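Local coordinates for protein proline dipeptidase (Streptococcus agalactiae, PDB 3OOO) that probably acts as a manganese-dependent peptidase of the M24B family, this chain being the creatinase/prolidase N-terminal domain of the longer protein, at residues S3-I8 with L45-D50; L55-P58 with R64-Q67; F121-L124 with I128-M131. All coordinates share one frame; numbering follows the deposited sequence. Where two conformers were deposited one is given.

Contact 1. Residues S3-I8 with L45-D50; sequences SKLNRI and LFVYED
No flat group lies between Leu5 and Ile8 on the helix and Leu45 and Val47 on the strand; methyl groups alone make the contact. The rings of Phe46 and Tyr48 are carried to the other face of the strand, as expected where alternate residues of a strand point to alternate faces. There Phe46 packs on Val21 and Phe56, while Tyr48 makes a cation-pi contact with Arg51 and its OH is hydrogen-bonded to Ser92 O. On the helix, the guanidinium of Arg7 is held back over the first turn: NH2 donates to Ser3 OG at 2.8 Å, with the oxygen tilted 24° out of the guanidinium plane, and NE adds a weak bond to Ser3 O.

Helix 3-14 lies over one face of the mixed sheet of the creatinase/prolidase N-terminal domain. The axes of residues 3-8 and 45-48 approach to 9.1 Å at 54°, and the closest pair of CA atoms is Leu5 CA and Val47 CA, 7.6 Å apart. Leu5 reaches down with one branch, its CD2 standing 3.7 Å from Val47 CG2 and 4.0 Å from Leu45 CD2, so that a single methyl bridges two residues on the same face of the strand. Val47 divides its branches between two helix residues. With CG1 opposite the backbone N (chi1 179°), CG2 is left to meet Leu5, and CG1 itself stands 3.9 Å from Ile8 CG2, the two side chains crossing at about a right angle. All four residues are buried, and Leu31 of helix 25-32 packs against both Leu5 and Ile8. Just past the strand, Glu49 O accepts hydrogen bonds from Arg9 NH1 and His13 NE2, further along the same helix.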
loop_
_atom_site.group_PDB
_atom_site.type_symbol
_atom_site.label_atom_id
_atom_site.label_comp_id
_atom_site.label_asym_id
_atom_site.label_seq_id
_atom_site.Cartn_x
_atom_site.Cartn_y
_atom_site.Cartn_z
ATOM N N SER A 3 7.146 0.493 -27.242
ATOM C CA SER A 3 6.100 1.458 -27.593
ATOM C C SER A 3 5.406 2.083 -26.380
ATOM O O SER A 3 5.289 3.309 -26.285
ATOM C CB SER A 3 5.066 0.786 -28.507
ATOM O OG SER A 3 3.917 1.598 -28.690
ATOM N N LYS A 4 4.948 1.233 -25.465
ATOM C CA LYS A 4 4.237 1.686 -24.271
ATOM C C LYS A 4 5.150 2.507 -23.370
ATOM O O LYS A 4 4.763 3.576 -22.895
ATOM C CB LYS A 4 3.670 0.497 -23.495
ATOM C CG LYS A 4 2.675 -0.356 -24.279
ATOM C CD LYS A 4 2.459 -1.696 -23.589
ATOM C CE LYS A 4 1.536 -2.597 -24.391
ATOM N NZ LYS A 4 1.504 -3.974 -23.821
ATOM N N LEU A 5 6.367 2.012 -23.155
ATOM C CA LEU A 5 7.317 2.708 -22.290
ATOM C C LEU A 5 7.774 4.041 -22.888
ATOM O O LEU A 5 7.935 5.021 -22.161
ATOM C CB LEU A 5 8.508 1.808 -21.931
ATOM C CG LEU A 5 8.215 0.735 -20.870
ATOM C CD1 LEU A 5 9.327 -0.317 -20.801
ATOM C CD2 LEU A 5 7.972 1.372 -19.498
ATOM N N ASN A 6 7.969 4.079 -24.208
ATOM C CA ASN A 6 8.289 5.334 -24.897
ATOM C C ASN A 6 7.170 6.362 -24.739
ATOM O O ASN A 6 7.427 7.538 -24.481
ATOM C CB ASN A 6 8.572 5.098 -26.388
ATOM C CG ASN A 6 9.885 4.360 -26.639
ATOM O OD1 ASN A 6 10.837 4.459 -25.866
ATOM N ND2 ASN A 6 9.937 3.624 -27.747
ATOM N N ARG A 7 5.924 5.911 -24.883
ATOM C CA ARG A 7 4.775 6.787 -24.676
ATOM C C ARG A 7 4.694 7.351 -23.257
ATOM O O ARG A 7 4.411 8.536 -23.074
ATOM C CB ARG A 7 3.476 6.073 -25.037
ATOM C CG ARG A 7 3.117 6.187 -26.499
ATOM C CD ARG A 7 1.857 5.413 -26.799
ATOM N NE ARG A 7 2.132 3.993 -27.001
ATOM C CZ ARG A 7 1.209 3.038 -27.001
ATOM N NH1 ARG A 7 -0.070 3.340 -26.804
ATOM N NH2 ARG A 7 1.564 1.776 -27.202
ATOM N N ILE A 8 4.947 6.505 -22.260
ATOM C CA ILE A 8 4.967 6.951 -20.865
ATOM C C ILE A 8 6.049 8.010 -20.664
ATOM O O ILE A 8 5.806 9.042 -20.036
ATOM C CB ILE A 8 5.145 5.763 -19.883
ATOM C CG1 ILE A 8 3.899 4.877 -19.918
ATOM C CG2 ILE A 8 5.412 6.261 -18.449
ATOM C CD1 ILE A 8 4.067 3.550 -19.230
ATOM N N LEU A 45 10.120 -0.662 -11.504
ATOM C CA LEU A 45 10.531 -0.240 -12.833
ATOM C C LEU A 45 10.572 1.277 -12.847
ATOM O O LEU A 45 9.542 1.933 -12.688
ATOM C CB LEU A 45 9.550 -0.757 -13.886
ATOM C CG LEU A 45 9.789 -0.354 -15.346
ATOM C CD1 LEU A 45 11.097 -0.926 -15.880
ATOM C CD2 LEU A 45 8.618 -0.808 -16.210
ATOM N N PHE A 46 11.772 1.818 -13.024
ATOM C CA PHE A 46 11.988 3.258 -13.015
ATOM C C PHE A 46 11.988 3.781 -14.437
ATOM O O PHE A 46 12.851 3.421 -15.235
ATOM C CB PHE A 46 13.312 3.608 -12.319
ATOM C CG PHE A 46 13.371 3.182 -10.877
ATOM C CD1 PHE A 46 12.764 3.951 -9.885
ATOM C CD2 PHE A 46 14.030 2.012 -10.506
ATOM C CE1 PHE A 46 12.812 3.559 -8.548
ATOM C CE2 PHE A 46 14.086 1.611 -9.169
ATOM C CZ PHE A 46 13.478 2.385 -8.188
ATOM N N VAL A 47 11.002 4.618 -14.743
ATOM C CA VAL A 47 10.845 5.190 -16.077
ATOM C C VAL A 47 11.159 6.680 -15.999
ATOM O O VAL A 47 10.370 7.475 -15.489
ATOM C CB VAL A 47 9.425 4.940 -16.636
ATOM C CG1 VAL A 47 9.270 5.571 -18.029
ATOM C CG2 VAL A 47 9.132 3.443 -16.685
ATOM N N TYR A 48 12.351 7.037 -16.474
ATOM C CA TYR A 48 12.798 8.421 -16.511
ATOM C C TYR A 48 12.287 9.101 -17.766
ATOM O O TYR A 48 11.989 8.442 -18.756
ATOM C CB TYR A 48 14.320 8.495 -16.508
ATOM C CG TYR A 48 14.971 8.263 -15.168
ATOM C CD1 TYR A 48 15.057 9.289 -14.227
ATOM C CD2 TYR A 48 15.541 7.029 -14.857
ATOM C CE1 TYR A 48 15.679 9.083 -12.992
ATOM C CE2 TYR A 48 16.159 6.814 -13.634
ATOM C CZ TYR A 48 16.226 7.840 -12.710
ATOM O OH TYR A 48 16.845 7.618 -11.500
ATOM N N GLU A 49 12.215 10.426 -17.708
ATOM C CA GLU A 49 11.779 11.251 -18.828
ATOM C C GLU A 49 12.804 11.305 -19.966
ATOM O O GLU A 49 12.444 11.629 -21.098
ATOM C CB GLU A 49 11.501 12.678 -18.328
ATOM C CG GLU A 49 12.742 13.354 -17.717
ATOM C CD GLU A 49 12.503 14.749 -17.159
ATOM O OE1 GLU A 49 11.427 15.343 -17.401
ATOM O OE2 GLU A 49 13.417 15.255 -16.469
ATOM N N ASP A 50 14.066 10.987 -19.672
ATOM C CA ASP A 50 15.183 11.336 -20.564
ATOM C C ASP A 50 16.170 10.212 -20.894
ATOM O O ASP A 50 17.236 10.464 -21.462
ATOM C CB ASP A 50 15.953 12.528 -19.968
ATOM C CG ASP A 50 16.505 12.235 -18.577
ATOM O OD1 ASP A 50 16.250 11.132 -18.046
ATOM O OD2 ASP A 50 17.192 13.119 -18.010
#

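Contact 2. Residues L55-P58 with R64-Q67; sequences LFVP and RAKQ
Strand residues 55-58 and helix residues 64-67 come closest in backbone at Val57 CA and Ala65 CA, 7.9 Å apart. Ala65 points its CB at the strand and meets two residues with that one methyl: Leu55 CD2 at 3.9 Å and, more loosely, Val57 CG2 at 4.3 Å. The bond from Ala65 CA to its CB is aimed more nearly at Val57 CG2, about 27° from that direction against about 61° for Leu55 CD2, although Leu55 CD2 is the closer of the two and reaches the methyl from the side. Leu55 CD2 and Val57 CG2 are themselves separated by 5.5 Å.

Leu55 and Val57, two positions apart on the strand, present the same face to the helix. In Leu55 the first torsion sets CG opposite the backbone N, and the second (chi2 60°) brings CD2 rather than CD1 to Ala65. No hydrogen bond crosses the pair, and the 89 Å² buried between the segments is apolar contact among three buried residues. Phe56, between them, carries its ring to the far face of the sheet, where it meets the rings of Phe74 and Tyr76 and packs on helix 82-89. Arg64 reaches the loop at residues 34-36, its NH2 hydrogen-bonded to Phe35 O and its NE salt-bridged to Glu61 OE1. Val73 touches both Val57 and Ala65, and thereby extends the same apolar layer onto the next strand. Strand 54-58 and strand 73-76 are parallel neighbours in the sheet and helix 62-68 connects them, so Ala65 against Leu55 and Val57 is the strand-to-helix interface of a beta-alpha-beta crossover.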
loop_
_atom_site.group_PDB
_atom_site.type_symbol
_atom_site.label_atom_id
_atom_site.label_comp_id
_atom_site.label_asym_id
_atom_site.label_seq_id
_atom_site.Cartn_x
_atom_site.Cartn_y
_atom_site.Cartn_z
ATOM N N LEU A 55 15.194 -1.430 -14.459
ATOM C CA LEU A 55 14.438 -2.386 -13.660
ATOM C C LEU A 55 15.256 -2.875 -12.465
ATOM O O LEU A 55 16.406 -3.281 -12.617
ATOM C CB LEU A 55 13.986 -3.554 -14.550
ATOM C CG LEU A 55 13.285 -4.749 -13.906
ATOM C CD1 LEU A 55 12.017 -4.342 -13.199
ATOM C CD2 LEU A 55 12.972 -5.783 -14.958
ATOM N N PHE A 56 14.659 -2.798 -11.278
ATOM C CA PHE A 56 15.279 -3.263 -10.038
ATOM C C PHE A 56 14.497 -4.463 -9.543
ATOM O O PHE A 56 13.287 -4.375 -9.408
ATOM C CB PHE A 56 15.242 -2.134 -8.996
ATOM C CG PHE A 56 15.832 -2.503 -7.652
ATOM C CD1 PHE A 56 17.180 -2.811 -7.526
ATOM C CD2 PHE A 56 15.042 -2.497 -6.507
ATOM C CE1 PHE A 56 17.729 -3.128 -6.288
ATOM C CE2 PHE A 56 15.584 -2.819 -5.260
ATOM C CZ PHE A 56 16.932 -3.126 -5.150
ATOM N N VAL A 57 15.180 -5.571 -9.270
ATOM C CA VAL A 57 14.517 -6.803 -8.822
ATOM C C VAL A 57 15.325 -7.490 -7.728
ATOM O O VAL A 57 16.482 -7.147 -7.517
ATOM C CB VAL A 57 14.305 -7.815 -9.993
ATOM C CG1 VAL A 57 13.239 -7.319 -10.958
ATOM C CG2 VAL A 57 15.622 -8.119 -10.717
ATOM N N PRO A 58 14.727 -8.470 -7.028
ATOM C CA PRO A 58 15.573 -9.272 -6.144
ATOM C C PRO A 58 16.656 -9.973 -6.957
ATOM O O PRO A 58 16.430 -10.319 -8.125
ATOM C CB PRO A 58 14.598 -10.292 -5.550
ATOM C CG PRO A 58 13.264 -9.646 -5.663
ATOM C CD PRO A 58 13.307 -8.855 -6.931
ATOM N N ARG A 64 16.724 -13.742 -15.136
ATOM C CA ARG A 64 15.460 -13.838 -15.857
ATOM C C ARG A 64 15.007 -12.478 -16.404
ATOM O O ARG A 64 14.518 -12.383 -17.537
ATOM C CB ARG A 64 14.384 -14.445 -14.956
ATOM C CG ARG A 64 13.092 -14.760 -15.680
ATOM C CD ARG A 64 12.172 -15.640 -14.846
ATOM N NE ARG A 64 11.627 -14.974 -13.661
ATOM C CZ ARG A 64 10.479 -14.300 -13.640
ATOM N NH1 ARG A 64 9.751 -14.177 -14.745
ATOM N NH2 ARG A 64 10.056 -13.747 -12.511
ATOM N N ALA A 65 15.170 -11.431 -15.598
ATOM C CA ALA A 65 14.807 -10.079 -16.019
ATOM C C ALA A 65 15.622 -9.629 -17.229
ATOM O O ALA A 65 15.069 -9.075 -18.182
ATOM C CB ALA A 65 14.957 -9.094 -14.860
ATOM N N LYS A 66 16.926 -9.900 -17.194
ATOM C CA LYS A 66 17.839 -9.527 -18.282
ATOM C C LYS A 66 17.535 -10.271 -19.580
ATOM O O LYS A 66 17.832 -9.773 -20.671
ATOM C CB LYS A 66 19.293 -9.751 -17.863
ATOM C CG LYS A 66 19.821 -8.689 -16.917
ATOM C CD LYS A 66 21.289 -8.883 -16.610
ATOM C CE LYS A 66 21.822 -7.696 -15.822
ATOM N NZ LYS A 66 23.299 -7.734 -15.671
ATOM N N GLN A 67 16.938 -11.453 -19.459
ATOM C CA GLN A 67 16.508 -12.223 -20.629
ATOM C C GLN A 67 15.191 -11.686 -21.196
ATOM O O GLN A 67 14.800 -12.023 -22.322
ATOM C CB GLN A 67 16.377 -13.704 -20.262
ATOM C CG GLN A 67 17.707 -14.366 -19.908
ATOM C CD GLN A 67 17.544 -15.789 -19.418
ATOM O OE1 GLN A 67 16.926 -16.623 -20.086
ATOM N NE2 GLN A 67 18.103 -16.079 -18.246
#

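Contact 3. Residues F121-L124 with I128-M131; sequences FENL and IQNM
Ile128 meets Leu124 through methyls, Ile128 CG2 lying 3.9 Å from Leu124 CD1, with the two side chains crossing at about a right angle. Phe22 packs against both, and Leu99 and His11 also touch Ile128, which is buried.

Gln129 supplies the polar link. Its chain is extended beyond CG and runs back along the turn, CG passing 3.9 Å from Leu124 CB, until NE2 donates to Leu124 O at 2.7 Å with an N-H...O angle of 152°. The oxygen lies close to the amide plane of Gln129, but the donor stands 46° above the carbonyl plane, hence off the lone pairs. Gln129 NE2 is also 3.5 Å from Asn123 ND2, the two amide NH2 groups coming together as the side chains cross, with no hydrogen bond between them; the amide planes are 42° apart, and Asn123 OD1 instead accepts from Phe102 N.

Asn130 is the first residue to leave helical geometry, and Met131, a selenomethionine, touches Ile8 of helix 3-14 in the conformer given. The contact closes a tight strand-to-helix turn, from strand 120-123, outermost in this chain, into the short helix 126-129, the last in this chain.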
loop_
_atom_site.group_PDB
_atom_site.type_symbol
_atom_site.label_atom_id
_atom_site.label_comp_id
_atom_site.label_asym_id
_atom_site.label_seq_id
_atom_site.Cartn_x
_atom_site.Cartn_y
_atom_site.Cartn_z
ATOM N N PHE A 121 5.240 12.786 -4.390
ATOM C CA PHE A 121 4.693 11.620 -5.060
ATOM C C PHE A 121 3.209 11.795 -5.304
ATOM O O PHE A 121 2.471 12.255 -4.425
ATOM C CB PHE A 121 4.898 10.363 -4.214
ATOM C CG PHE A 121 6.295 9.817 -4.251
ATOM C CD1 PHE A 121 6.580 8.659 -4.973
ATOM C CD2 PHE A 121 7.320 10.437 -3.546
ATOM C CE1 PHE A 121 7.872 8.140 -5.001
ATOM C CE2 PHE A 121 8.615 9.926 -3.571
ATOM C CZ PHE A 121 8.889 8.772 -4.301
ATOM N N GLU A 122 2.770 11.420 -6.499
ATOM C CA GLU A 122 1.344 11.315 -6.773
ATOM C C GLU A 122 1.028 10.055 -7.568
ATOM O O GLU A 122 1.926 9.420 -8.139
ATOM C CB GLU A 122 0.797 12.576 -7.453
ATOM C CG GLU A 122 1.386 12.908 -8.803
ATOM C CD GLU A 122 0.828 14.207 -9.364
ATOM O OE1 GLU A 122 0.882 15.238 -8.657
ATOM O OE2 GLU A 122 0.337 14.198 -10.512
ATOM N N ASN A 123 -0.252 9.697 -7.591
ATOM C CA ASN A 123 -0.718 8.534 -8.329
ATOM C C ASN A 123 -0.533 8.732 -9.827
ATOM O O ASN A 123 -0.410 9.869 -10.302
ATOM C CB ASN A 123 -2.190 8.258 -8.008
ATOM C CG ASN A 123 -2.669 6.917 -8.535
ATOM O OD1 ASN A 123 -1.925 5.936 -8.558
ATOM N ND2 ASN A 123 -3.923 6.874 -8.966
ATOM N N LEU A 124 -0.505 7.620 -10.556
ATOM C CA LEU A 124 -0.469 7.647 -12.011
ATOM C C LEU A 124 -1.561 8.567 -12.543
ATOM O O LEU A 124 -2.651 8.664 -11.967
ATOM C CB LEU A 124 -0.669 6.246 -12.586
ATOM C CG LEU A 124 0.276 5.119 -12.166
ATOM C CD1 LEU A 124 -0.123 3.850 -12.913
ATOM C CD2 LEU A 124 1.740 5.460 -12.421
ATOM N N ILE A 128 -1.806 7.274 -18.137
ATOM C CA ILE A 128 -1.093 6.027 -17.843
ATOM C C ILE A 128 -2.068 4.945 -17.351
ATOM O O ILE A 128 -1.980 3.791 -17.773
ATOM C CB ILE A 128 0.067 6.236 -16.830
ATOM C CG1 ILE A 128 1.068 7.273 -17.356
ATOM C CG2 ILE A 128 0.788 4.912 -16.554
ATOM C CD1 ILE A 128 2.119 7.712 -16.341
ATOM N N GLN A 129 -2.997 5.336 -16.479
ATOM C CA GLN A 129 -3.998 4.418 -15.919
ATOM C C GLN A 129 -4.811 3.711 -17.002
ATOM O O GLN A 129 -5.066 2.507 -16.915
ATOM C CB GLN A 129 -4.964 5.166 -14.995
ATOM C CG GLN A 129 -4.404 5.553 -13.631
ATOM C CD GLN A 129 -5.436 6.248 -12.760
ATOM O OE1 GLN A 129 -6.535 5.733 -12.546
ATOM N NE2 GLN A 129 -5.088 7.424 -12.254
ATOM N N ASN A 130 -5.203 4.471 -18.022
ATOM C CA ASN A 130 -6.153 4.009 -19.032
ATOM C C ASN A 130 -5.532 3.416 -20.300
ATOM O O ASN A 130 -6.255 3.093 -21.248
ATOM C CB ASN A 130 -7.121 5.143 -19.400
ATOM C CG ASN A 130 -7.897 5.669 -18.197
ATOM O OD1 ASN A 130 -8.263 4.914 -17.294
ATOM N ND2 ASN A 130 -8.150 6.971 -18.185
HETATM N N MSE A 131 -4.207 3.272 -20.319
HETATM C CA MSE A 131 -3.516 2.714 -21.480
HETATM C C MSE A 131 -3.834 1.226 -21.634
HETATM O O MSE A 131 -4.119 0.759 -22.738
HETATM C CB MSE A 131 -2.000 2.946 -21.390
HETATM C CG MSE A 131 -1.290 2.987 -22.747
HETATM SE SE MSE A 131 0.606 3.470 -22.635
HETATM C CE MSE A 131 0.454 4.870 -21.292
#

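How the contacts relate
Contacts 1, 2 and 3 follow one another along the chain without overlap, and all reach the same mixed sheet of the creatinase/prolidase N-terminal domain. Contacts 1 and 2 have centres about 17 Å apart and are joined through neighbouring strands 44-48 and 54-58, where Leu45 CD1 lies 4.1 Å from Leu55 CB on the face that bears the helices. Contacts 1 and 3, about 13 Å between centres, meet at helix 3-14, where Ile8 CG2 is 4.2 Å from Ile128 CD1. Contacts 2 and 3, with centres about 23 Å apart and nearest atoms about 13 Å apart, lie on opposite sides of the chain's centre; contact 1 touches both.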